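Local coordinates for protein leucine aminopeptidase 2 (Saccharomyces cerevisiae, PDB 2XQ0) that cleaves amino-terminal residues from di- and tripeptides with one catalytic zinc ion, and shows low epoxide hydrolase activity in vitro, at residues A[66-74]-A[152-160]; A[245-254]-A[330-338]. All blocks are in the same frame, centred on the assembly; numbering follows the deposited sequence.

Contact 1 (A[66-74]-A[152-160]); sequences ELHLDTSYL and RSLFPCFDT
A salt-bridge network of Asp-70, Arg-152 and Asp-159 and a single antiparallel bridge, Asp-70 with Cys-157, tie segment 66-74, which carries an outermost strand of the large mixed sheet, to the buried loop 152-160, within the N-terminal domain of this M1 peptidase. In the hydrogen-bonded pair Asp-70 N gives a bond to Cys-157 O (3.0 Å), and the return bond from Cys-157 N to Asp-70 O is weak. The Asp-70 carboxylate lies almost parallel to the Arg-152 guanidinium, their planes 8° apart, with OD1 over the centre of one face; this is attraction of charges, since no N-H points at OD1. Asp-70 OD2 turns its anti lone pair to Asp-159 N (2.9 Å), while Thr-21 and Leu-22 also bond to this buried carboxylate. Arg-152 bends at chi3 (65°) and grips Asp-159 side-on, NE to OD2 at 2.8 Å and NH2 to the backbone O. Asp-159 OD2 takes Arg-152 N as well, from the opposite face of its plane, which should fix the carboxylate's rotation. The one arginine probably eases the repulsion between the two buried carboxylates. Farther along, Ser-72 N bonds to Arg-152 O, and Leu-74 CD1 packs on Pro-156 CD. On the apolar side branched Leu-69 suits a flat neighbour: its CD2 makes a CH-pi contact over the Phe-158 ring, 3.4 Å from the centroid, while Leu-67 CD1 meets the ring edge at CZ (3.7 Å).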
loop_
_atom_site.group_PDB
_atom_site.type_symbol
_atom_site.label_atom_id
_atom_site.label_comp_id
_atom_site.label_asym_id
_atom_site.label_seq_id
_atom_site.Cartn_x
_atom_site.Cartn_y
_atom_site.Cartn_z
ATOM N N GLU A 66 2.483 0.443 35.691
ATOM C CA GLU A 66 3.310 1.174 34.747
ATOM C C GLU A 66 2.614 1.335 33.407
ATOM O O GLU A 66 1.788 0.505 33.025
ATOM C CB GLU A 66 4.632 0.443 34.527
ATOM C CG GLU A 66 5.620 0.547 35.670
ATOM C CD GLU A 66 6.826 -0.351 35.464
ATOM O OE1 GLU A 66 7.850 -0.146 36.157
ATOM O OE2 GLU A 66 6.748 -1.257 34.605
ATOM N N LEU A 67 2.956 2.416 32.715
ATOM C CA LEU A 67 2.613 2.606 31.309
ATOM C C LEU A 67 3.788 2.066 30.532
ATOM O O LEU A 67 4.926 2.366 30.873
ATOM C CB LEU A 67 2.524 4.094 30.977
ATOM C CG LEU A 67 1.221 4.874 30.822
ATOM C CD1 LEU A 67 0.299 4.223 29.797
ATOM C CD2 LEU A 67 0.532 5.036 32.160
ATOM N N HIS A 68 3.522 1.286 29.489
ATOM C CA HIS A 68 4.564 0.825 28.589
ATOM C C HIS A 68 4.172 1.319 27.200
ATOM O O HIS A 68 3.102 0.969 26.691
ATOM C CB HIS A 68 4.618 -0.700 28.537
ATOM C CG HIS A 68 5.083 -1.345 29.802
ATOM N ND1 HIS A 68 5.051 -2.708 29.992
ATOM C CD2 HIS A 68 5.581 -0.817 30.947
ATOM C CE1 HIS A 68 5.517 -2.997 31.194
ATOM N NE2 HIS A 68 5.845 -1.866 31.793
ATOM N N LEU A 69 5.023 2.131 26.586
ATOM C CA LEU A 69 4.761 2.594 25.216
ATOM C C LEU A 69 5.857 2.132 24.255
ATOM O O LEU A 69 6.976 1.788 24.674
ATOM C CB LEU A 69 4.592 4.122 25.155
ATOM C CG LEU A 69 3.471 4.843 25.933
ATOM C CD1 LEU A 69 3.372 6.315 25.546
ATOM C CD2 LEU A 69 2.138 4.213 25.721
ATOM N N ASP A 70 5.517 2.122 22.965
ATOM C CA ASP A 70 6.423 1.744 21.891
ATOM C C ASP A 70 7.228 2.983 21.531
ATOM O O ASP A 70 6.678 4.066 21.494
ATOM C CB ASP A 70 5.606 1.368 20.639
ATOM C CG ASP A 70 4.936 0.005 20.738
ATOM O OD1 ASP A 70 5.666 -0.996 20.875
ATOM O OD2 ASP A 70 3.683 -0.071 20.608
ATOM N N THR A 71 8.517 2.823 21.266
ATOM C CA THR A 71 9.316 3.866 20.633
ATOM C C THR A 71 10.346 3.151 19.802
ATOM O O THR A 71 10.628 1.978 20.054
ATOM C CB THR A 71 10.071 4.790 21.642
ATOM O OG1 THR A 71 11.212 4.109 22.182
ATOM C CG2 THR A 71 9.166 5.244 22.760
ATOM N N SER A 72 10.889 3.855 18.812
ATOM C CA SER A 72 12.013 3.369 18.025
ATOM C C SER A 72 12.885 4.546 17.593
ATOM O O SER A 72 12.457 5.404 16.813
ATOM C CB SER A 72 11.533 2.617 16.787
ATOM O OG SER A 72 12.661 2.254 16.010
ATOM N N TYR A 73 14.106 4.584 18.110
ATOM C CA TYR A 73 15.036 5.667 17.828
ATOM C C TYR A 73 14.441 7.042 18.103
ATOM O O TYR A 73 14.662 7.984 17.335
ATOM C CB TYR A 73 15.494 5.609 16.375
ATOM C CG TYR A 73 16.055 4.280 15.927
ATOM C CD1 TYR A 73 17.200 3.747 16.507
ATOM C CD2 TYR A 73 15.451 3.571 14.899
ATOM C CE1 TYR A 73 17.716 2.538 16.078
ATOM C CE2 TYR A 73 15.950 2.369 14.467
ATOM C CZ TYR A 73 17.082 1.856 15.055
ATOM O OH TYR A 73 17.571 0.657 14.604
ATOM N N LEU A 74 13.677 7.168 19.175
ATOM C CA LEU A 74 13.255 8.499 19.616
ATOM C C LEU A 74 14.152 8.993 20.741
ATOM O O LEU A 74 14.740 8.201 21.483
ATOM C CB LEU A 74 11.805 8.512 20.094
ATOM C CG LEU A 74 10.692 8.262 19.091
ATOM C CD1 LEU A 74 9.342 8.168 19.806
ATOM C CD2 LEU A 74 10.678 9.358 18.052
ATOM N N ARG A 152 5.831 4.402 15.907
ATOM C CA ARG A 152 6.656 4.475 17.120
ATOM C C ARG A 152 8.027 5.121 16.856
ATOM O O ARG A 152 8.770 5.397 17.790
ATOM C CB ARG A 152 6.844 3.075 17.726
ATOM C CG ARG A 152 7.682 2.145 16.829
ATOM C CD ARG A 152 7.641 0.671 17.267
ATOM N NE ARG A 152 6.296 0.105 17.145
ATOM C CZ ARG A 152 5.965 -1.171 17.340
ATOM N NH1 ARG A 152 6.876 -2.075 17.707
ATOM N NH2 ARG A 152 4.700 -1.546 17.172
ATOM N N SER A 153 8.371 5.366 15.595
ATOM C CA SER A 153 9.650 6.038 15.308
ATOM C C SER A 153 9.405 7.524 15.059
ATOM O O SER A 153 10.350 8.317 14.877
ATOM C CB SER A 153 10.338 5.374 14.113
ATOM O OG SER A 153 11.656 5.836 13.913
ATOM N N LEU A 154 8.125 7.899 15.054
ATOM C CA LEU A 154 7.715 9.298 14.873
ATOM C C LEU A 154 7.236 9.918 16.196
ATOM O O LEU A 154 7.567 11.059 16.506
ATOM C CB LEU A 154 6.619 9.422 13.806
ATOM C CG LEU A 154 6.090 10.838 13.576
ATOM C CD1 LEU A 154 7.223 11.775 13.126
ATOM C CD2 LEU A 154 4.938 10.883 12.573
ATOM N N PHE A 155 6.462 9.163 16.974
ATOM C CA PHE A 155 6.112 9.576 18.340
ATOM C C PHE A 155 5.846 8.373 19.231
ATOM O O PHE A 155 5.452 7.328 18.751
ATOM C CB PHE A 155 4.904 10.525 18.357
ATOM C CG PHE A 155 3.643 9.934 17.786
ATOM C CD1 PHE A 155 2.612 9.526 18.621
ATOM C CD2 PHE A 155 3.485 9.789 16.418
ATOM C CE1 PHE A 155 1.433 8.983 18.096
ATOM C CE2 PHE A 155 2.315 9.242 15.882
ATOM C CZ PHE A 155 1.289 8.837 16.726
ATOM N N PRO A 156 6.071 8.521 20.544
ATOM C CA PRO A 156 5.807 7.411 21.462
ATOM C C PRO A 156 4.307 7.170 21.535
ATOM O O PRO A 156 3.531 8.123 21.621
ATOM C CB PRO A 156 6.373 7.909 22.798
ATOM C CG PRO A 156 6.382 9.403 22.691
ATOM C CD PRO A 156 6.478 9.761 21.236
ATOM N N CYS A 157 3.894 5.910 21.454
ATOM C CA CYS A 157 2.476 5.617 21.400
ATOM C C CYS A 157 2.174 4.146 21.630
ATOM O O CYS A 157 3.073 3.312 21.773
ATOM C CB CYS A 157 1.914 6.042 20.034
ATOM S SG CYS A 157 2.705 5.244 18.603
ATOM N N PHE A 158 0.892 3.824 21.681
ATOM C CA PHE A 158 0.477 2.425 21.654
ATOM C C PHE A 158 0.398 2.046 20.180
ATOM O O PHE A 158 -0.661 2.163 19.554
ATOM C CB PHE A 158 -0.884 2.275 22.305
ATOM C CG PHE A 158 -0.902 2.615 23.769
ATOM C CD1 PHE A 158 -0.314 1.775 24.698
ATOM C CD2 PHE A 158 -1.519 3.763 24.219
ATOM C CE1 PHE A 158 -0.340 2.075 26.050
ATOM C CE2 PHE A 158 -1.550 4.062 25.578
ATOM C CZ PHE A 158 -0.957 3.217 26.491
ATOM N N ASP A 159 1.529 1.629 19.616
ATOM C CA ASP A 159 1.656 1.421 18.166
ATOM C C ASP A 159 1.102 0.065 17.727
ATOM O O ASP A 159 1.847 -0.828 17.283
ATOM C CB ASP A 159 3.121 1.581 17.712
ATOM C CG ASP A 159 3.265 1.663 16.196
ATOM O OD1 ASP A 159 2.237 1.741 15.487
ATOM O OD2 ASP A 159 4.418 1.664 15.697
ATOM N N THR A 160 -0.216 -0.075 17.839
ATOM C CA THR A 160 -0.905 -1.289 17.396
ATOM C C THR A 160 -2.207 -0.897 16.691
ATOM O O THR A 160 -2.844 0.090 17.053
ATOM C CB THR A 160 -1.162 -2.278 18.586
ATOM O OG1 THR A 160 -2.180 -3.216 18.229
ATOM C CG2 THR A 160 -1.594 -1.541 19.825
HETATM O O HOH W 1 12.951 9.069 15.346
#

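Contact 2 (A[245-254]-A[330-338]); sequences KFIQTAEKII and LERRIIGAI
Apolar helix-helix packing joins helix 243-253 to helix 321-339 in the catalytic domain, where the axes of the two short segments cross at 110° and come within 9.4 Å. Ile-334 is the knob, set in a hole formed by Phe-246, Thr-249, Ala-250 and Ile-253. Its two branches divide the work: CD1 meets the small Ala-250 CB at 3.8 Å, where a methyl lets the helices approach, and CG2, anti to the backbone N, touches both Thr-249 CG2 and Phe-246 CD1. Ile-338 brings its CD1 to the edge of the Phe-246 ring, near the ring plane and 3.3 Å from CD1 of that ring. Thr-249 suits a helix surface facing methyls: its OG1 bonds back to Lys-245 O (2.8 Å), which also accepts Thr-249 N from the opposite face, leaving CG2 to touch Ala-337 CB at 3.8 Å. A serine here would keep the hydroxyl but lose CG2, and would probably leave a gap beside Ile-334 and Ala-337. Toward the other end Ile-253 CG2 lies over one face of the Arg-333 guanidinium, whose charge is met by Asp-411, and the Ile-254 and Leu-330 side chains cross at about a right angle, CD1 to CD1 at 3.8 Å. Helix 297-311, bearing His-301 and His-305 of the zinc site, also packs against Phe-246, Ala-250 and Leu-330. With no hydrogen bond between the segments, their mutual fit rests on side-chain shape and the burial of hydrocarbon.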
loop_
_atom_site.group_PDB
_atom_site.type_symbol
_atom_site.label_atom_id
_atom_site.label_comp_id
_atom_site.label_asym_id
_atom_site.label_seq_id
_atom_site.Cartn_x
_atom_site.Cartn_y
_atom_site.Cartn_z
ATOM N N LYS A 245 -16.862 10.448 -8.949
ATOM C CA LYS A 245 -17.517 9.244 -9.441
ATOM C C LYS A 245 -17.104 8.003 -8.641
ATOM O O LYS A 245 -17.946 7.183 -8.293
ATOM C CB LYS A 245 -17.223 9.067 -10.933
ATOM C CG LYS A 245 -17.729 7.778 -11.549
ATOM C CD LYS A 245 -17.594 7.832 -13.067
ATOM C CE LYS A 245 -16.167 8.160 -13.485
ATOM N NZ LYS A 245 -16.094 8.751 -14.867
ATOM N N PHE A 246 -15.808 7.861 -8.348
ATOM C CA PHE A 246 -15.346 6.772 -7.496
ATOM C C PHE A 246 -15.991 6.834 -6.116
ATOM O O PHE A 246 -16.448 5.812 -5.569
ATOM C CB PHE A 246 -13.830 6.816 -7.313
ATOM C CG PHE A 246 -13.058 6.317 -8.491
ATOM C CD1 PHE A 246 -13.675 5.625 -9.505
ATOM C CD2 PHE A 246 -11.689 6.553 -8.580
ATOM C CE1 PHE A 246 -12.942 5.170 -10.603
ATOM C CE2 PHE A 246 -10.955 6.102 -9.671
ATOM C CZ PHE A 246 -11.587 5.408 -10.682
ATOM N N ILE A 247 -16.017 8.020 -5.520
ATOM C CA ILE A 247 -16.567 8.092 -4.176
ATOM C C ILE A 247 -18.018 7.638 -4.180
ATOM O O ILE A 247 -18.399 6.782 -3.386
ATOM C CB ILE A 247 -16.441 9.477 -3.523
ATOM C CG1 ILE A 247 -14.980 9.906 -3.455
ATOM C CG2 ILE A 247 -16.987 9.412 -2.080
ATOM C CD1 ILE A 247 -14.790 11.294 -2.884
ATOM N N GLN A 248 -18.815 8.195 -5.088
ATOM C CA GLN A 248 -20.256 7.900 -5.162
ATOM C C GLN A 248 -20.514 6.434 -5.506
ATOM O O GLN A 248 -21.473 5.833 -5.031
ATOM C CB GLN A 248 -20.960 8.822 -6.167
ATOM C CG GLN A 248 -21.135 10.270 -5.677
ATOM C CD GLN A 248 -21.688 11.184 -6.765
ATOM O OE1 GLN A 248 -22.326 10.716 -7.712
ATOM N NE2 GLN A 248 -21.429 12.491 -6.647
ATOM N N THR A 249 -19.635 5.850 -6.308
ATOM C CA THR A 249 -19.719 4.417 -6.588
ATOM C C THR A 249 -19.492 3.549 -5.332
ATOM O O THR A 249 -20.253 2.611 -5.058
ATOM C CB THR A 249 -18.742 4.001 -7.693
ATOM O OG1 THR A 249 -19.069 4.706 -8.905
ATOM C CG2 THR A 249 -18.860 2.503 -7.935
ATOM N N ALA A 250 -18.455 3.868 -4.565
ATOM C CA ALA A 250 -18.186 3.154 -3.318
ATOM C C ALA A 250 -19.326 3.291 -2.329
ATOM O O ALA A 250 -19.701 2.332 -1.655
ATOM C CB ALA A 250 -16.885 3.656 -2.691
ATOM N N GLU A 251 -19.855 4.502 -2.221
ATOM C CA GLU A 251 -20.949 4.782 -1.305
ATOM C C GLU A 251 -22.212 3.968 -1.628
ATOM O O GLU A 251 -22.938 3.579 -0.729
ATOM C CB GLU A 251 -21.280 6.267 -1.310
ATOM C CG GLU A 251 -20.274 7.158 -0.564
ATOM C CD GLU A 251 -20.662 8.647 -0.598
ATOM O OE1 GLU A 251 -21.000 9.167 -1.691
ATOM O OE2 GLU A 251 -20.612 9.302 0.465
ATOM N N LYS A 252 -22.469 3.725 -2.909
ATOM C CA LYS A 252 -23.637 2.948 -3.307
ATOM C C LYS A 252 -23.442 1.482 -2.951
ATOM O O LYS A 252 -24.381 0.813 -2.536
ATOM C CB LYS A 252 -23.900 3.099 -4.814
ATOM C CG LYS A 252 -25.065 2.260 -5.314
ATOM C CD LYS A 252 -25.449 2.578 -6.760
ATOM C CE LYS A 252 -26.749 1.854 -7.138
ATOM N NZ LYS A 252 -26.915 1.732 -8.612
ATOM N N ILE A 253 -22.224 0.978 -3.123
ATOM C CA ILE A 253 -21.948 -0.423 -2.810
ATOM C C ILE A 253 -22.000 -0.629 -1.297
ATOM O O ILE A 253 -22.606 -1.588 -0.802
ATOM C CB ILE A 253 -20.576 -0.874 -3.369
ATOM C CG1 ILE A 253 -20.608 -0.925 -4.904
ATOM C CG2 ILE A 253 -20.180 -2.224 -2.784
ATOM C CD1 ILE A 253 -19.253 -0.646 -5.567
ATOM N N ILE A 254 -21.388 0.292 -0.559
ATOM C CA ILE A 254 -21.335 0.180 0.900
ATOM C C ILE A 254 -22.331 1.147 1.533
ATOM O O ILE A 254 -23.527 0.882 1.546
ATOM C CB ILE A 254 -19.906 0.408 1.410
ATOM C CG1 ILE A 254 -18.915 -0.307 0.489
ATOM C CG2 ILE A 254 -19.739 -0.091 2.856
ATOM C CD1 ILE A 254 -17.451 -0.053 0.855
ATOM N N LEU A 330 -13.201 -4.704 -2.565
ATOM C CA LEU A 330 -13.992 -3.491 -2.762
ATOM C C LEU A 330 -13.558 -2.649 -3.976
ATOM O O LEU A 330 -14.392 -2.199 -4.737
ATOM C CB LEU A 330 -14.005 -2.639 -1.490
ATOM C CG LEU A 330 -14.746 -3.306 -0.325
ATOM C CD1 LEU A 330 -14.530 -2.524 0.984
ATOM C CD2 LEU A 330 -16.245 -3.476 -0.644
ATOM N N GLU A 331 -12.253 -2.456 -4.142
ATOM C CA GLU A 331 -11.665 -1.760 -5.286
ATOM C C GLU A 331 -12.197 -2.343 -6.593
ATOM O O GLU A 331 -12.642 -1.617 -7.481
ATOM C CB GLU A 331 -10.140 -1.940 -5.240
ATOM C CG GLU A 331 -9.353 -1.467 -6.469
ATOM C CD GLU A 331 -7.892 -1.941 -6.430
ATOM O OE1 GLU A 331 -7.477 -2.609 -5.441
ATOM O OE2 GLU A 331 -7.156 -1.643 -7.399
ATOM N N ARG A 332 -12.141 -3.667 -6.705
ATOM C CA ARG A 332 -12.610 -4.353 -7.896
ATOM C C ARG A 332 -14.133 -4.275 -8.073
ATOM O O ARG A 332 -14.606 -4.247 -9.194
ATOM C CB ARG A 332 -12.054 -5.765 -7.993
ATOM C CG ARG A 332 -10.540 -5.742 -8.228
ATOM C CD ARG A 332 -9.924 -7.102 -8.304
ATOM N NE ARG A 332 -8.489 -6.953 -8.502
ATOM C CZ ARG A 332 -7.573 -7.820 -8.087
ATOM N NH1 ARG A 332 -7.932 -8.925 -7.438
ATOM N NH2 ARG A 332 -6.296 -7.566 -8.305
ATOM N N ARG A 333 -14.893 -4.190 -6.987
ATOM C CA ARG A 333 -16.331 -3.886 -7.118
ATOM C C ARG A 333 -16.558 -2.464 -7.706
ATOM O O ARG A 333 -17.454 -2.243 -8.532
ATOM C CB ARG A 333 -17.037 -4.036 -5.763
ATOM C CG ARG A 333 -17.174 -5.484 -5.268
ATOM C CD ARG A 333 -18.138 -6.325 -6.139
ATOM N NE ARG A 333 -19.441 -5.667 -6.251
ATOM C CZ ARG A 333 -20.399 -5.759 -5.333
ATOM N NH1 ARG A 333 -20.224 -6.496 -4.239
ATOM N NH2 ARG A 333 -21.533 -5.110 -5.507
ATOM N N ILE A 334 -15.745 -1.497 -7.289
ATOM C CA ILE A 334 -15.881 -0.128 -7.799
ATOM C C ILE A 334 -15.634 -0.092 -9.302
ATOM O O ILE A 334 -16.467 0.399 -10.069
ATOM C CB ILE A 334 -14.953 0.856 -7.063
ATOM C CG1 ILE A 334 -15.443 1.049 -5.622
ATOM C CG2 ILE A 334 -14.886 2.194 -7.773
ATOM C CD1 ILE A 334 -14.368 1.605 -4.680
ATOM N N ILE A 335 -14.511 -0.652 -9.740
ATOM C CA ILE A 335 -14.191 -0.609 -11.151
ATOM C C ILE A 335 -15.164 -1.471 -11.949
ATOM O O ILE A 335 -15.455 -1.185 -13.106
ATOM C CB ILE A 335 -12.706 -1.014 -11.456
ATOM C CG1 ILE A 335 -12.529 -2.525 -11.479
ATOM C CG2 ILE A 335 -11.730 -0.319 -10.500
ATOM C CD1 ILE A 335 -11.073 -2.977 -11.652
ATOM N N GLY A 336 -15.679 -2.523 -11.333
ATOM C CA GLY A 336 -16.654 -3.356 -12.013
ATOM C C GLY A 336 -17.959 -2.607 -12.203
ATOM O O GLY A 336 -18.616 -2.735 -13.234
ATOM N N ALA A 337 -18.334 -1.809 -11.213
ATOM C CA ALA A 337 -19.594 -1.085 -11.286
ATOM C C ALA A 337 -19.506 0.012 -12.340
ATOM O O ALA A 337 -20.502 0.365 -12.958
ATOM C CB ALA A 337 -19.937 -0.496 -9.953
ATOM N N ILE A 338 -18.306 0.551 -12.548
ATOM C CA ILE A 338 -18.122 1.643 -13.500
ATOM C C ILE A 338 -17.897 1.115 -14.912
ATOM O O ILE A 338 -18.454 1.629 -15.878
ATOM C CB ILE A 338 -16.938 2.545 -13.085
ATOM C CG1 ILE A 338 -17.287 3.329 -11.818
ATOM C CG2 ILE A 338 -16.568 3.487 -14.196
ATOM C CD1 ILE A 338 -16.072 3.998 -11.165
#

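The two contacts are both largely buried but share no element: contact 1 belongs to the N-terminal domain and contact 2 to the catalytic domain, their centres about 37 Å apart and their nearest atoms about 20 Å. Contact 1 joins a strand and the chain that follows it to a largely irregular loop, so backbone bonds and buried charges carry much of the work alongside apolar packing of leucines on Pro-156 and Phe-158. Contact 2 joins helices whose backbone groups are largely bonded within each helix, leaving mainly methyls and a ring to meet, with exposed residues such as Lys-245 and Ala-337 at its margin. In contact 2 the Leu-330 side chain is about 10 Å from the zinc ion between nearest atoms.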